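Local coordinates for putative fimbrial associated sortase-like protein (PDB 6BWE) that probably acts as a class C sortase, a cysteine transpeptidase that cross-links pilin subunits into pili on the bacterial surface, at residues A[82-87]-A[147-152]; A[140-145]-A[159-164]. The protein carries 2 engineered substitutions. All blocks are in the same frame, centred on the assembly; numbering follows the deposited sequence. Where two conformers were deposited one is given.

Overall arrangement
Contact 1 closes the sortase beta-barrel between strands 77-83 and 147-152, and contact 2 lays a loop against strand 155-167 beside it, their centres about 11 Å apart. Strands 147-152 and 155-167 connect them: they are consecutive in the chain and adjacent in the sheet, with Ile148 O 2.8 Å from Tyr159 N, a probable hydrogen bond. Apolar side chains also join them, at 3.7 Å between Ile148 CD1 and Val161 CG2 and at 3.8 Å between Ile86 CD1 and Val142 CG2. Both lie away from the predicted catalytic residues His127 and Cys189, the latter oxidised to S-hydroxycysteine here. Contact 1 nevertheless packs Ile83 and Ile148 on strand 183-187, which ends just before Cys189.

Contact 1 (A[82-87]-A[147-152]); sequences SIPTID and PIYITV
Tyr149 and Ser82 form the antiparallel hydrogen-bonded pair that joins strand 147-152 to the end of strand 77-83 in the sortase beta-barrel, bringing together the first and last strands in the order of the sheet. Their main chains bond reciprocally: Ser82 N donates to Tyr149 O at 2.9 Å with 163° at the hydrogen, and Tyr149 N returns a 2.9 Å bond to Ser82 O at 172°. Ser82 O is approached by a second donor, a CA-H...O contact from Ile148 CA. The CB atoms of Ser82 and Tyr149 lie on the same face of the sheet, 4.2 Å apart.

The Tyr149 side chain has CG anti to its carbonyl carbon (chi1 -57°), which sets the ring alongside the end of strand 77-83, edge-on to it. Its CD2 edge passes 3.8 Å from Ser82 O, and further along that edge CE2 meets Pro84 CG at 4.0 Å. Pro84 CG lies near the ring plane, so the pyrrolidine abuts the aromatic edge; the two side chains cross at about a right angle. At the far end, Tyr149 OH is held by hydrogen bonds to Asp212 and Asn214, which tie the last residues of this chain to the seam between the two strands.

Ile83 and Ile148 turn to the other side of the sheet and meet CG1 to CG1, both packing on Leu186 of strand 183-187.

Past Ile83 the chain leaves the sheet in a short 3-10 segment, and direct backbone pairing gives way to water. Here the rings of Pro147 and Pro84 meet CG to CG at 4.4 Å, while Thr85 OG1 bonds to Asp146. Water 1 accepts from Thr85 N at 2.9 Å and donates to Pro147 O at 2.7 Å.

Contact 2 (A[140-145]-A[159-164]); sequences EDVKEH and YEVDAI
His145 and Val161 fasten the loop before strand 147-152 to strand 155-167 of the sortase barrel, close to a classic beta bulge in which Asp162 and Ala163 both face Arg202.

Two direct hydrogen bonds cross the contact. The backbone one, His145 N to Val161 O, is short at 2.8 Å, although the donor is tilted 29° from the carbonyl plane. The other is weak: His145 ND1 points its N-H at Glu160 OE2 across 3.3 Å. The two side chains run alongside each other; OE2 sits in the ring plane at its edge, while the carboxylate itself is turned 70° from that plane.

Apolar packing lies on the loop's inner side, where Val142 CG1 meets Val161 CG2 at 3.6 Å and Ile86 adds cover to Val142. Main-chain oxygens also bear on aliphatic groups, with Lys143 O 3.5 Å from Val161 CB and Val142 O 3.3 Å from Ile164 CD1.

Solvent completes the join. Glu144 starts away from the strand, but a bend at chi2 (-64°) turns its carboxylate back toward it. Water 2 donates to Glu144 OE2 at 3.1 Å and accepts from Ile164 N at 3.0 Å.

Contact 1 (A[82-87]-A[147-152])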
ATOM      1  N   SER A  82      -3.285 -22.592  11.891  1.00 24.42           N
ATOM      2  CA  SER A  82      -3.917 -23.397  12.935  0.60 24.60           C
ATOM      3  C   SER A  82      -4.348 -22.500  14.090  1.00 24.90           C
ATOM      4  O   SER A  82      -3.558 -21.702  14.566  1.00 24.45           O
ATOM      5  CB  SER A  82      -2.933 -24.433  13.461  0.60 25.69           C
ATOM      6  OG  SER A  82      -3.524 -25.183  14.492  0.60 26.67           O
ATOM      7  N   ILE A  83      -5.604 -22.654  14.526  1.00 25.11           N
ATOM      8  CA  ILE A  83      -6.201 -21.915  15.624  1.00 25.13           C
ATOM      9  C   ILE A  83      -6.846 -22.985  16.528  1.00 25.70           C
ATOM     10  O   ILE A  83      -8.034 -23.254  16.426  1.00 26.60           O
ATOM     11  CB  ILE A  83      -7.224 -20.856  15.180  1.00 24.51           C
ATOM     12  CG1 ILE A  83      -6.644 -19.952  14.062  1.00 24.36           C
ATOM     13  CG2 ILE A  83      -7.571 -19.980  16.358  1.00 25.22           C
ATOM     14  CD1 ILE A  83      -7.682 -19.096  13.376  1.00 24.45           C
ATOM     15  N   PRO A  84      -6.039 -23.636  17.374  1.00 27.09           N
ATOM     16  CA  PRO A  84      -6.559 -24.810  18.086  1.00 28.35           C
ATOM     17  C   PRO A  84      -7.739 -24.549  18.997  1.00 29.29           C
ATOM     18  O   PRO A  84      -8.601 -25.456  19.148  1.00 29.00           O
ATOM     19  CB  PRO A  84      -5.369 -25.310  18.923  1.00 28.59           C
ATOM     20  CG  PRO A  84      -4.298 -24.324  18.743  1.00 28.04           C
ATOM     21  CD  PRO A  84      -4.590 -23.508  17.520  1.00 27.30           C
ATOM     22  N   THR A  85      -7.858 -23.351  19.560  1.00 28.64           N
ATOM     23  CA  THR A  85      -9.003 -23.114  20.443  1.00 28.84           C
ATOM     24  C   THR A  85     -10.363 -23.190  19.756  1.00 28.74           C
ATOM     25  O   THR A  85     -11.390 -23.328  20.431  1.00 28.32           O
ATOM     26  CB  THR A  85      -8.897 -21.795  21.226  1.00 29.64           C
ATOM     27  OG1 THR A  85      -8.750 -20.676  20.331  1.00 27.82           O
ATOM     28  CG2 THR A  85      -7.735 -21.869  22.189  1.00 30.22           C
ATOM     29  N   ILE A  86     -10.399 -23.043  18.427  1.00 27.13           N
ATOM     30  CA  ILE A  86     -11.627 -23.250  17.666  1.00 26.81           C
ATOM     31  C   ILE A  86     -11.464 -24.411  16.679  1.00 27.03           C
ATOM     32  O   ILE A  86     -12.279 -24.564  15.777  1.00 26.91           O
ATOM     33  CB  ILE A  86     -12.095 -21.967  16.929  1.00 25.94           C
ATOM     34  CG1 ILE A  86     -11.002 -21.477  15.971  1.00 25.46           C
ATOM     35  CG2 ILE A  86     -12.463 -20.880  17.921  1.00 25.91           C
ATOM     36  CD1 ILE A  86     -11.475 -20.436  14.996  1.00 24.75           C
ATOM     37  N   ASP A  87     -10.430 -25.226  16.875  1.00 28.22           N
ATOM     38  CA  ASP A  87     -10.126 -26.359  16.029  1.00 30.74           C
ATOM     39  C   ASP A  87     -10.196 -26.043  14.503  1.00 29.79           C
ATOM     40  O   ASP A  87     -10.834 -26.758  13.726  1.00 28.05           O
ATOM     41  CB  ASP A  87     -11.066 -27.511  16.384  1.00 34.37           C
ATOM     42  CG  ASP A  87     -10.676 -28.819  15.709  1.00 36.94           C
ATOM     43  OD1 ASP A  87      -9.467 -29.072  15.501  1.00 39.30           O
ATOM     44  OD2 ASP A  87     -11.600 -29.581  15.360  1.00 42.17           O
ATOM     45  N   PRO A 147      -3.543 -18.789  20.985  1.00 26.54           N
ATOM     46  CA  PRO A 147      -2.477 -18.844  19.991  1.00 26.41           C
ATOM     47  C   PRO A 147      -2.976 -19.094  18.557  1.00 25.48           C
ATOM     48  O   PRO A 147      -4.002 -19.763  18.339  1.00 24.72           O
ATOM     49  CB  PRO A 147      -1.653 -20.032  20.457  1.00 26.93           C
ATOM     50  CG  PRO A 147      -2.671 -20.961  21.006  1.00 26.92           C
ATOM     51  CD  PRO A 147      -3.659 -20.073  21.699  1.00 27.78           C
ATOM     52  N   ILE A 148      -2.229 -18.552  17.614  1.00 24.14           N
ATOM     53  CA  ILE A 148      -2.438 -18.750  16.175  1.00 24.32           C
ATOM     54  C   ILE A 148      -1.096 -19.163  15.598  1.00 23.82           C
ATOM     55  O   ILE A 148      -0.093 -18.499  15.882  1.00 24.76           O
ATOM     56  CB  ILE A 148      -2.886 -17.440  15.513  1.00 24.78           C
ATOM     57  CG1 ILE A 148      -4.272 -17.020  16.045  1.00 25.64           C
ATOM     58  CG2 ILE A 148      -2.903 -17.559  13.996  1.00 23.89           C
ATOM     59  CD1 ILE A 148      -4.567 -15.549  15.807  1.00 25.82           C
ATOM     60  N   TYR A 149      -1.058 -20.254  14.828  1.00 22.95           N
ATOM     61  CA  TYR A 149       0.192 -20.746  14.233  1.00 22.62           C
ATOM     62  C   TYR A 149       0.131 -20.649  12.707  1.00 22.69           C
ATOM     63  O   TYR A 149      -0.799 -21.186  12.102  1.00 22.28           O
ATOM     64  CB  TYR A 149       0.441 -22.198  14.616  1.00 23.49           C
ATOM     65  CG  TYR A 149       0.477 -22.425  16.121  1.00 24.51           C
ATOM     66  CD1 TYR A 149       1.671 -22.410  16.820  1.00 25.40           C
ATOM     67  CD2 TYR A 149      -0.694 -22.598  16.838  1.00 25.02           C
ATOM     68  CE1 TYR A 149       1.715 -22.638  18.204  1.00 26.37           C
ATOM     69  CE2 TYR A 149      -0.674 -22.802  18.214  1.00 25.73           C
ATOM     70  CZ  TYR A 149       0.526 -22.817  18.896  1.00 26.76           C
ATOM     71  OH  TYR A 149       0.522 -22.997  20.271  1.00 26.65           O
ATOM     72  N   ILE A 150       1.134 -20.025  12.088  1.00 21.98           N
ATOM     73  CA  ILE A 150       1.193 -19.930  10.644  1.00 22.56           C
ATOM     74  C   ILE A 150       2.359 -20.794  10.207  1.00 22.69           C
ATOM     75  O   ILE A 150       3.464 -20.624  10.706  1.00 22.75           O
ATOM     76  CB  ILE A 150       1.380 -18.479  10.155  1.00 24.41           C
ATOM     77  CG1 ILE A 150       0.103 -17.692  10.450  1.00 25.29           C
ATOM     78  CG2 ILE A 150       1.647 -18.483   8.646  1.00 23.84           C
ATOM     79  CD1 ILE A 150       0.214 -16.232  10.189  1.00 26.99           C
ATOM     80  N   THR A 151       2.100 -21.717   9.295  1.00 22.40           N
ATOM     81  CA  THR A 151       3.161 -22.509   8.714  1.00 22.92           C
ATOM     82  C   THR A 151       3.381 -22.052   7.287  1.00 22.25           C
ATOM     83  O   THR A 151       2.449 -22.005   6.504  1.00 21.03           O
ATOM     84  CB  THR A 151       2.853 -23.999   8.792  1.00 24.15           C
ATOM     85  OG1 THR A 151       2.620 -24.358  10.173  1.00 25.27           O
ATOM     86  CG2 THR A 151       4.006 -24.820   8.286  1.00 25.23           C
ATOM     87  N   VAL A 152       4.630 -21.726   6.966  1.00 21.49           N
ATOM     88  CA  VAL A 152       4.958 -21.180   5.647  1.00 21.54           C
ATOM     89  C   VAL A 152       6.366 -21.639   5.292  1.00 21.50           C
ATOM     90  O   VAL A 152       7.298 -21.514   6.104  1.00 22.40           O
ATOM     91  CB  VAL A 152       4.756 -19.633   5.610  1.00 21.79           C
ATOM     92  CG1 VAL A 152       5.536 -18.921   6.716  1.00 22.09           C
ATOM     93  CG2 VAL A 152       5.080 -19.062   4.257  1.00 21.52           C
TER
HETATM   94  O   HOH W   1      -6.098 -21.012  19.434  1.00 27.06           O

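Contact 2 (A[140-145]-A[159-164])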
ATOM      1  N   GLU A 140     -15.358 -15.844  15.877  1.00 25.73           N
ATOM      2  CA  GLU A 140     -15.944 -15.171  17.025  1.00 26.66           C
ATOM      3  C   GLU A 140     -15.715 -15.806  18.405  1.00 27.46           C
ATOM      4  O   GLU A 140     -15.934 -15.125  19.404  1.00 26.37           O
ATOM      5  CB  GLU A 140     -17.446 -15.005  16.811  1.00 28.08           C
ATOM      6  CG  GLU A 140     -18.221 -16.322  16.925  1.00 28.72           C
ATOM      7  CD  GLU A 140     -19.623 -16.234  16.382  1.00 29.38           C
ATOM      8  OE1 GLU A 140     -20.119 -15.117  16.132  1.00 29.73           O
ATOM      9  OE2 GLU A 140     -20.256 -17.308  16.251  1.00 31.92           O
ATOM     10  N   ASP A 141     -15.296 -17.076  18.461  1.00 26.66           N
ATOM     11  CA  ASP A 141     -15.052 -17.785  19.722  1.00 27.43           C
ATOM     12  C   ASP A 141     -13.585 -17.767  20.154  1.00 27.60           C
ATOM     13  O   ASP A 141     -13.242 -18.277  21.209  1.00 25.05           O
ATOM     14  CB  ASP A 141     -15.532 -19.249  19.613  1.00 28.62           C
ATOM     15  CG  ASP A 141     -17.044 -19.370  19.410  1.00 29.03           C
ATOM     16  OD1 ASP A 141     -17.770 -18.390  19.731  1.00 30.04           O
ATOM     17  OD2 ASP A 141     -17.517 -20.448  18.929  1.00 29.47           O
ATOM     18  N   VAL A 142     -12.724 -17.163  19.339  1.00 26.12           N
ATOM     19  CA  VAL A 142     -11.348 -16.961  19.681  1.00 27.13           C
ATOM     20  C   VAL A 142     -11.317 -15.860  20.771  1.00 28.37           C
ATOM     21  O   VAL A 142     -12.003 -14.850  20.668  1.00 27.86           O
ATOM     22  CB  VAL A 142     -10.519 -16.505  18.460  1.00 27.05           C
ATOM     23  CG1 VAL A 142      -9.103 -16.195  18.854  1.00 28.05           C
ATOM     24  CG2 VAL A 142     -10.545 -17.559  17.357  1.00 27.03           C
ATOM     25  N   LYS A 143     -10.536 -16.109  21.808  1.00 29.14           N
ATOM     26  CA  LYS A 143     -10.351 -15.159  22.902  1.00 31.06           C
ATOM     27  C   LYS A 143      -8.936 -14.560  22.964  1.00 30.72           C
ATOM     28  O   LYS A 143      -7.977 -15.099  22.389  1.00 28.55           O
ATOM     29  CB  LYS A 143     -10.633 -15.879  24.221  1.00 32.18           C
ATOM     30  CG  LYS A 143     -12.086 -16.323  24.381  1.00 34.61           C
ATOM     31  CD  LYS A 143     -12.183 -17.432  25.430  1.00 37.34           C
ATOM     32  CE  LYS A 143     -13.287 -17.211  26.443  1.00 40.21           C
ATOM     33  NZ  LYS A 143     -14.655 -17.091  25.883  1.00 41.06           N
ATOM     34  N   GLU A 144      -8.834 -13.456  23.709  1.00 31.67           N
ATOM     35  CA  GLU A 144      -7.580 -12.812  24.048  1.00 33.62           C
ATOM     36  C   GLU A 144      -6.603 -13.862  24.591  1.00 32.19           C
ATOM     37  O   GLU A 144      -6.994 -14.779  25.344  1.00 29.40           O
ATOM     38  CB  GLU A 144      -7.788 -11.726  25.121  1.00 37.66           C
ATOM     39  CG  GLU A 144      -8.665 -10.532  24.728  1.00 41.21           C
ATOM     40  CD  GLU A 144      -8.076  -9.682  23.602  1.00 43.88           C
ATOM     41  OE1 GLU A 144      -6.887  -9.879  23.283  1.00 48.20           O
ATOM     42  OE2 GLU A 144      -8.797  -8.824  23.014  1.00 45.67           O
ATOM     43  N   HIS A 145      -5.354 -13.737  24.152  1.00 30.29           N
ATOM     44  CA  HIS A 145      -4.259 -14.672  24.466  1.00 32.20           C
ATOM     45  C   HIS A 145      -4.284 -16.021  23.748  1.00 30.96           C
ATOM     46  O   HIS A 145      -3.327 -16.775  23.896  1.00 31.12           O
ATOM     47  CB  HIS A 145      -4.077 -14.918  25.981  1.00 34.47           C
ATOM     48  CG  HIS A 145      -4.129 -13.671  26.795  1.00 37.38           C
ATOM     49  ND1 HIS A 145      -3.135 -12.719  26.761  1.00 40.16           N
ATOM     50  CD2 HIS A 145      -5.064 -13.206  27.658  1.00 39.97           C
ATOM     51  CE1 HIS A 145      -3.463 -11.713  27.554  1.00 40.27           C
ATOM     52  NE2 HIS A 145      -4.628 -11.986  28.109  1.00 40.69           N
ATOM     53  N   TYR A 159       1.619 -16.583  16.899  1.00 23.47           N
ATOM     54  CA  TYR A 159       1.048 -15.294  17.251  1.00 24.70           C
ATOM     55  C   TYR A 159       0.111 -15.499  18.419  1.00 25.44           C
ATOM     56  O   TYR A 159      -0.406 -16.608  18.613  1.00 25.66           O
ATOM     57  CB  TYR A 159       0.292 -14.716  16.050  1.00 24.20           C
ATOM     58  CG  TYR A 159       1.245 -14.277  14.968  1.00 23.95           C
ATOM     59  CD1 TYR A 159       1.638 -12.945  14.873  1.00 24.53           C
ATOM     60  CD2 TYR A 159       1.793 -15.202  14.064  1.00 24.65           C
ATOM     61  CE1 TYR A 159       2.563 -12.532  13.921  1.00 24.91           C
ATOM     62  CE2 TYR A 159       2.732 -14.801  13.104  1.00 24.71           C
ATOM     63  CZ  TYR A 159       3.101 -13.467  13.039  1.00 24.56           C
ATOM     64  OH  TYR A 159       4.025 -13.020  12.135  1.00 25.48           O
ATOM     65  N   GLU A 160      -0.129 -14.430  19.176  1.00 26.32           N
ATOM     66  CA  GLU A 160      -1.050 -14.476  20.298  1.00 27.42           C
ATOM     67  C   GLU A 160      -2.068 -13.335  20.194  1.00 25.79           C
ATOM     68  O   GLU A 160      -1.686 -12.191  20.006  1.00 25.61           O
ATOM     69  CB  GLU A 160      -0.219 -14.407  21.592  1.00 30.42           C
ATOM     70  CG  GLU A 160      -0.975 -14.001  22.822  1.00 32.99           C
ATOM     71  CD  GLU A 160      -0.102 -13.994  24.075  1.00 37.06           C
ATOM     72  OE1 GLU A 160       0.857 -14.809  24.175  1.00 38.41           O
ATOM     73  OE2 GLU A 160      -0.397 -13.169  24.956  1.00 40.88           O
ATOM     74  N   VAL A 161      -3.351 -13.648  20.366  1.00 24.73           N
ATOM     75  CA  VAL A 161      -4.426 -12.681  20.158  1.00 26.10           C
ATOM     76  C   VAL A 161      -4.382 -11.585  21.205  1.00 28.17           C
ATOM     77  O   VAL A 161      -4.252 -11.883  22.390  1.00 27.46           O
ATOM     78  CB  VAL A 161      -5.831 -13.339  20.189  1.00 26.14           C
ATOM     79  CG1 VAL A 161      -6.940 -12.295  20.054  1.00 26.24           C
ATOM     80  CG2 VAL A 161      -5.948 -14.373  19.068  1.00 25.37           C
ATOM     81  N   ASP A 162      -4.469 -10.336  20.751  1.00 28.41           N
ATOM     82  CA  ASP A 162      -4.427  -9.174  21.659  1.00 30.96           C
ATOM     83  C   ASP A 162      -5.556  -8.158  21.450  1.00 31.35           C
ATOM     84  O   ASP A 162      -5.662  -7.214  22.223  1.00 32.44           O
ATOM     85  CB  ASP A 162      -3.060  -8.462  21.604  1.00 31.65           C
ATOM     86  CG  ASP A 162      -2.713  -7.949  20.208  1.00 31.50           C
ATOM     87  OD1 ASP A 162      -3.500  -7.214  19.612  1.00 31.61           O
ATOM     88  OD2 ASP A 162      -1.632  -8.289  19.706  1.00 34.54           O
ATOM     89  N   ALA A 163      -6.402  -8.344  20.440  1.00 30.81           N
ATOM     90  CA  ALA A 163      -7.513  -7.429  20.186  1.00 30.03           C
ATOM     91  C   ALA A 163      -8.573  -8.093  19.308  1.00 29.75           C
ATOM     92  O   ALA A 163      -8.280  -8.871  18.384  1.00 26.93           O
ATOM     93  CB  ALA A 163      -7.042  -6.120  19.566  1.00 30.06           C
ATOM     94  N   ILE A 164      -9.815  -7.795  19.655  1.00 29.70           N
ATOM     95  CA  ILE A 164     -10.998  -8.359  19.036  1.00 30.02           C
ATOM     96  C   ILE A 164     -11.958  -7.192  18.841  1.00 30.24           C
ATOM     97  O   ILE A 164     -12.402  -6.615  19.818  1.00 30.08           O
ATOM     98  CB  ILE A 164     -11.624  -9.451  19.907  1.00 31.08           C
ATOM     99  CG1 ILE A 164     -10.680 -10.641  20.036  1.00 31.20           C
ATOM    100  CG2 ILE A 164     -12.951  -9.922  19.304  1.00 31.71           C
ATOM    101  CD1 ILE A 164     -11.119 -11.684  21.047  1.00 31.62           C
TER
HETATM  102  O   HOH W   2     -10.036  -6.123  22.194  1.00 43.48           O